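Local coordinates for protein glia-derived nexin (Homo sapiens, PDB 4DY0) that inhibits thrombin, trypsin and urokinase as a heparin-binding serpin, and promotes neurite extension through its inhibition of thrombin, at residues A[261-275]-A[349-363]. Residues are numbered along the deposited sequence; the frame is centred on the assembly and turned at random.
Sequences WMSIMVPKRVQVILP and PPWFIVDRPFLFFIR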
# COMPACT_ATOMS: atom_id res chain seq x y z
N TRP A 261 -16.63 0.50 -10.14
CA TRP A 261 -17.23 -0.53 -9.29
C TRP A 261 -18.32 0.10 -8.43
O TRP A 261 -19.41 -0.45 -8.30
CB TRP A 261 -16.20 -1.22 -8.40
CG TRP A 261 -15.13 -1.98 -9.13
CD1 TRP A 261 -15.11 -2.29 -10.46
CD2 TRP A 261 -13.95 -2.56 -8.57
NE1 TRP A 261 -13.97 -3.00 -10.76
CE2 TRP A 261 -13.24 -3.18 -9.62
CE3 TRP A 261 -13.40 -2.60 -7.28
CZ2 TRP A 261 -12.03 -3.84 -9.42
CZ3 TRP A 261 -12.20 -3.25 -7.08
CH2 TRP A 261 -11.53 -3.87 -8.15
N MET A 262 -18.01 1.25 -7.85
CA MET A 262 -18.94 1.94 -6.96
C MET A 262 -20.32 2.14 -7.58
O MET A 262 -21.34 2.04 -6.89
CB MET A 262 -18.36 3.30 -6.53
CG MET A 262 -17.08 3.21 -5.71
SD MET A 262 -17.29 2.28 -4.19
CE MET A 262 -15.72 2.59 -3.37
N SER A 263 -20.36 2.41 -8.88
CA SER A 263 -21.63 2.66 -9.56
C SER A 263 -22.23 1.38 -10.16
O SER A 263 -23.22 1.44 -10.88
CB SER A 263 -21.46 3.73 -10.64
OG SER A 263 -20.40 3.41 -11.51
N ILE A 264 -21.63 0.24 -9.85
CA ILE A 264 -22.16 -1.04 -10.30
C ILE A 264 -22.61 -1.90 -9.13
O ILE A 264 -23.57 -2.67 -9.25
CB ILE A 264 -21.12 -1.84 -11.10
CG1 ILE A 264 -20.68 -1.06 -12.34
CG2 ILE A 264 -21.68 -3.20 -11.47
CD1 ILE A 264 -19.55 -1.74 -13.10
N MET A 265 -21.91 -1.77 -8.00
CA MET A 265 -22.22 -2.54 -6.80
C MET A 265 -23.58 -2.17 -6.24
O MET A 265 -23.90 -0.99 -6.09
CB MET A 265 -21.17 -2.31 -5.72
CG MET A 265 -19.78 -2.77 -6.07
SD MET A 265 -18.66 -2.62 -4.67
CE MET A 265 -18.89 -0.90 -4.24
N VAL A 266 -24.38 -3.18 -5.93
CA VAL A 266 -25.62 -3.00 -5.20
C VAL A 266 -25.61 -3.98 -4.06
O VAL A 266 -25.04 -5.07 -4.18
CB VAL A 266 -26.85 -3.27 -6.09
CG1 VAL A 266 -26.99 -2.19 -7.15
CG2 VAL A 266 -26.76 -4.65 -6.71
N PRO A 267 -26.23 -3.61 -2.93
CA PRO A 267 -26.25 -4.54 -1.82
C PRO A 267 -27.04 -5.80 -2.18
O PRO A 267 -28.04 -5.71 -2.90
CB PRO A 267 -26.97 -3.76 -0.71
CG PRO A 267 -26.87 -2.32 -1.11
CD PRO A 267 -26.87 -2.33 -2.61
N LYS A 268 -26.58 -6.95 -1.71
CA LYS A 268 -27.35 -8.18 -1.87
C LYS A 268 -26.91 -9.27 -0.90
O LYS A 268 -25.78 -9.26 -0.40
CB LYS A 268 -27.31 -8.68 -3.32
CG LYS A 268 -25.98 -9.26 -3.77
CD LYS A 268 -26.00 -9.61 -5.25
CE LYS A 268 -26.24 -8.38 -6.12
NZ LYS A 268 -26.14 -8.69 -7.58
N ARG A 269 -27.82 -10.20 -0.64
CA ARG A 269 -27.57 -11.30 0.28
C ARG A 269 -26.62 -12.29 -0.38
O ARG A 269 -26.91 -12.82 -1.45
CB ARG A 269 -28.91 -11.98 0.60
CG ARG A 269 -28.85 -13.05 1.67
CD ARG A 269 -30.25 -13.31 2.22
NE ARG A 269 -30.46 -14.71 2.57
CZ ARG A 269 -30.96 -15.62 1.73
NH1 ARG A 269 -31.30 -15.28 0.49
NH2 ARG A 269 -31.11 -16.88 2.13
N VAL A 270 -25.48 -12.54 0.27
CA VAL A 270 -24.43 -13.37 -0.32
C VAL A 270 -23.74 -14.27 0.69
O VAL A 270 -23.48 -13.87 1.82
CB VAL A 270 -23.32 -12.50 -0.95
CG1 VAL A 270 -22.55 -13.31 -1.98
CG2 VAL A 270 -23.91 -11.26 -1.59
N GLN A 271 -23.43 -15.50 0.27
CA GLN A 271 -22.55 -16.38 1.04
C GLN A 271 -21.10 -16.04 0.72
O GLN A 271 -20.61 -16.36 -0.37
CB GLN A 271 -22.83 -17.85 0.72
CG GLN A 271 -23.65 -18.58 1.77
CD GLN A 271 -22.85 -18.88 3.03
OE1 GLN A 271 -23.40 -19.38 4.02
NE2 GLN A 271 -21.56 -18.58 3.01
N VAL A 272 -20.42 -15.39 1.66
CA VAL A 272 -19.03 -14.99 1.46
C VAL A 272 -18.09 -16.03 2.05
O VAL A 272 -18.28 -16.48 3.18
CB VAL A 272 -18.73 -13.63 2.11
CG1 VAL A 272 -17.28 -13.24 1.87
CG2 VAL A 272 -19.67 -12.56 1.57
N ILE A 273 -17.09 -16.41 1.28
CA ILE A 273 -16.08 -17.35 1.75
C ILE A 273 -14.70 -16.81 1.40
O ILE A 273 -14.38 -16.61 0.22
CB ILE A 273 -16.33 -18.76 1.20
CG1 ILE A 273 -17.65 -19.30 1.78
CG2 ILE A 273 -15.18 -19.70 1.54
CD1 ILE A 273 -17.80 -20.79 1.68
N LEU A 274 -13.90 -16.57 2.43
CA LEU A 274 -12.72 -15.72 2.33
C LEU A 274 -11.59 -16.33 3.16
O LEU A 274 -11.80 -16.73 4.30
CB LEU A 274 -13.07 -14.35 2.91
CG LEU A 274 -12.30 -13.09 2.54
CD1 LEU A 274 -12.47 -12.07 3.65
CD2 LEU A 274 -10.83 -13.37 2.31
N PRO A 275 -10.38 -16.43 2.58
CA PRO A 275 -9.28 -16.94 3.38
C PRO A 275 -9.05 -16.12 4.64
O PRO A 275 -9.06 -14.89 4.59
CB PRO A 275 -8.07 -16.79 2.45
CG PRO A 275 -8.66 -16.90 1.09
CD PRO A 275 -9.98 -16.20 1.18
N PRO A 349 -29.29 -17.80 -2.79
CA PRO A 349 -28.35 -16.71 -2.75
C PRO A 349 -27.13 -17.03 -3.54
O PRO A 349 -26.67 -18.12 -3.56
CB PRO A 349 -27.97 -16.66 -1.30
CG PRO A 349 -28.25 -17.88 -0.81
CD PRO A 349 -29.39 -18.42 -1.49
N PRO A 350 -26.62 -16.02 -4.17
CA PRO A 350 -25.36 -16.15 -4.90
C PRO A 350 -24.18 -16.33 -3.94
O PRO A 350 -24.27 -15.98 -2.76
CB PRO A 350 -25.25 -14.82 -5.65
CG PRO A 350 -26.07 -13.86 -4.84
CD PRO A 350 -27.19 -14.67 -4.27
N TRP A 351 -23.08 -16.88 -4.45
CA TRP A 351 -21.89 -17.11 -3.64
C TRP A 351 -20.74 -16.22 -4.09
O TRP A 351 -20.62 -15.91 -5.28
CB TRP A 351 -21.47 -18.58 -3.71
CG TRP A 351 -22.41 -19.49 -2.99
CD1 TRP A 351 -23.73 -19.67 -3.26
CD2 TRP A 351 -22.10 -20.34 -1.88
NE1 TRP A 351 -24.27 -20.59 -2.39
CE2 TRP A 351 -23.29 -21.01 -1.53
CE3 TRP A 351 -20.94 -20.60 -1.15
CZ2 TRP A 351 -23.35 -21.93 -0.48
CZ3 TRP A 351 -21.00 -21.51 -0.11
CH2 TRP A 351 -22.19 -22.16 0.22
N PHE A 352 -19.92 -15.79 -3.14
CA PHE A 352 -18.68 -15.11 -3.45
C PHE A 352 -17.55 -15.85 -2.74
O PHE A 352 -17.23 -15.57 -1.58
CB PHE A 352 -18.72 -13.65 -3.03
CG PHE A 352 -17.66 -12.80 -3.68
CD1 PHE A 352 -17.96 -11.99 -4.76
CD2 PHE A 352 -16.35 -12.82 -3.21
CE1 PHE A 352 -16.99 -11.20 -5.35
CE2 PHE A 352 -15.37 -12.04 -3.80
CZ PHE A 352 -15.69 -11.23 -4.87
N ILE A 353 -16.95 -16.81 -3.45
CA ILE A 353 -15.96 -17.69 -2.85
C ILE A 353 -14.56 -17.35 -3.36
O ILE A 353 -14.25 -17.54 -4.53
CB ILE A 353 -16.25 -19.17 -3.15
CG1 ILE A 353 -17.68 -19.52 -2.75
CG2 ILE A 353 -15.23 -20.06 -2.45
CD1 ILE A 353 -18.19 -20.81 -3.36
N VAL A 354 -13.72 -16.86 -2.45
CA VAL A 354 -12.37 -16.46 -2.80
C VAL A 354 -11.43 -17.65 -2.71
O VAL A 354 -10.71 -17.80 -1.72
CB VAL A 354 -11.89 -15.33 -1.88
CG1 VAL A 354 -10.45 -14.98 -2.19
CG2 VAL A 354 -12.78 -14.12 -2.03
N ASP A 355 -11.43 -18.50 -3.74
CA ASP A 355 -10.68 -19.76 -3.71
C ASP A 355 -9.59 -19.84 -4.78
O ASP A 355 -9.04 -20.91 -5.03
CB ASP A 355 -11.63 -20.95 -3.84
CG ASP A 355 -12.47 -20.89 -5.11
OD1 ASP A 355 -12.28 -19.96 -5.91
OD2 ASP A 355 -13.32 -21.78 -5.31
N ARG A 356 -9.29 -18.71 -5.41
CA ARG A 356 -8.26 -18.64 -6.44
C ARG A 356 -7.56 -17.28 -6.31
O ARG A 356 -8.09 -16.39 -5.66
CB ARG A 356 -8.88 -18.80 -7.83
CG ARG A 356 -9.59 -20.13 -8.07
CD ARG A 356 -10.63 -20.06 -9.20
NE ARG A 356 -11.81 -19.31 -8.79
CZ ARG A 356 -12.28 -18.23 -9.40
NH1 ARG A 356 -11.69 -17.76 -10.49
NH2 ARG A 356 -13.37 -17.62 -8.94
N PRO A 357 -6.38 -17.13 -6.92
CA PRO A 357 -5.65 -15.86 -6.79
C PRO A 357 -6.57 -14.65 -6.97
O PRO A 357 -7.41 -14.63 -7.87
CB PRO A 357 -4.62 -15.93 -7.91
CG PRO A 357 -4.32 -17.41 -8.02
CD PRO A 357 -5.63 -18.11 -7.73
N PHE A 358 -6.41 -13.64 -6.11
CA PHE A 358 -7.33 -12.51 -6.08
C PHE A 358 -6.64 -11.17 -5.84
O PHE A 358 -5.50 -11.11 -5.40
CB PHE A 358 -8.43 -12.72 -5.03
CG PHE A 358 -7.93 -12.80 -3.61
CD1 PHE A 358 -7.38 -13.98 -3.11
CD2 PHE A 358 -8.01 -11.70 -2.77
CE1 PHE A 358 -6.93 -14.06 -1.80
CE2 PHE A 358 -7.56 -11.77 -1.45
CZ PHE A 358 -7.01 -12.95 -0.97
N LEU A 359 -7.37 -10.10 -6.13
CA LEU A 359 -6.91 -8.75 -5.89
C LEU A 359 -7.72 -8.15 -4.75
O LEU A 359 -8.90 -8.42 -4.61
CB LEU A 359 -7.12 -7.90 -7.14
CG LEU A 359 -6.62 -6.45 -7.07
CD1 LEU A 359 -5.17 -6.39 -7.49
CD2 LEU A 359 -7.47 -5.55 -7.94
N PHE A 360 -7.08 -7.32 -3.93
CA PHE A 360 -7.83 -6.62 -2.90
C PHE A 360 -7.33 -5.20 -2.68
O PHE A 360 -6.14 -4.92 -2.86
CB PHE A 360 -7.86 -7.41 -1.59
CG PHE A 360 -6.61 -7.29 -0.77
CD1 PHE A 360 -5.63 -8.27 -0.84
CD2 PHE A 360 -6.42 -6.22 0.09
CE1 PHE A 360 -4.47 -8.16 -0.07
CE2 PHE A 360 -5.27 -6.11 0.85
CZ PHE A 360 -4.30 -7.08 0.78
N PHE A 361 -8.26 -4.32 -2.32
CA PHE A 361 -7.94 -2.95 -1.95
C PHE A 361 -8.39 -2.72 -0.51
O PHE A 361 -9.35 -3.33 -0.06
CB PHE A 361 -8.73 -1.95 -2.80
CG PHE A 361 -8.29 -1.88 -4.23
CD1 PHE A 361 -9.03 -2.50 -5.22
CD2 PHE A 361 -7.17 -1.16 -4.59
CE1 PHE A 361 -8.64 -2.42 -6.54
CE2 PHE A 361 -6.77 -1.07 -5.91
CZ PHE A 361 -7.51 -1.71 -6.89
N ILE A 362 -7.70 -1.83 0.18
CA ILE A 362 -8.21 -1.25 1.41
C ILE A 362 -8.38 0.23 1.14
O ILE A 362 -7.41 0.93 0.84
CB ILE A 362 -7.25 -1.47 2.60
CG1 ILE A 362 -7.12 -2.96 2.91
CG2 ILE A 362 -7.75 -0.74 3.84
CD1 ILE A 362 -8.40 -3.56 3.45
N ARG A 363 -9.61 0.72 1.24
CA ARG A 363 -9.92 2.09 0.85
C ARG A 363 -10.42 2.92 2.03
O ARG A 363 -11.25 2.46 2.82
CB ARG A 363 -10.97 2.08 -0.26
CG ARG A 363 -11.21 3.41 -0.93
CD ARG A 363 -12.05 3.22 -2.19
NE ARG A 363 -12.21 4.45 -2.94
CZ ARG A 363 -13.25 5.28 -2.81
NH1 ARG A 363 -13.31 6.39 -3.54
NH2 ARG A 363 -14.21 5.00 -1.95
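Ile-273 and Gln-271 pack against Ile-353 and Trp-351 where two strands of the serpin fold run parallel: 351-353, the sheet C strand that follows the reactive-centre loop, lies beside 266-275. Four backbone hydrogen bonds form the ladder. Gln-271 N donates to Pro-350 O, and Phe-352 then bridges two residues, its N reaching Gln-271 O at 2.9 Å and its O taking the N-H of Ile-273. The last, Val-354 N to Ile-273 O (2.8 Å), is nearly straight at 173°. Along Ile-273, CB lies 4.0 Å from Ile-353 CG2. The CG2 branch, anti to the backbone N, runs alongside that same methyl, whereas CG1, anti to the carbonyl carbon (chi1 -66°), carries CD1 to the edge of the Trp-351 indole, 3.7 Å from CZ3. One face of this indole is covered by Gln-271, whose CB sits 3.8 Å from the centroid of the six-membered ring in a CH-pi contact; CG continues over CZ2. Further off, helix 255-262 meets sheet B strand 358-363. Trp-261 CH2 comes to the edge of the Phe-361 ring, 3.6 Å from CE1, while Trp-261 NE1 is hydrogen-bonded to Tyr-220 OH. With an alanine here the indole is gone, which is likely to open a gap beside Phe-361 and to leave Tyr-220 OH without its N-H donor. Nearby, Met-262 CE rests over one face of the Arg-363 guanidinium, whose NH2 donates to Asn-365 OD1.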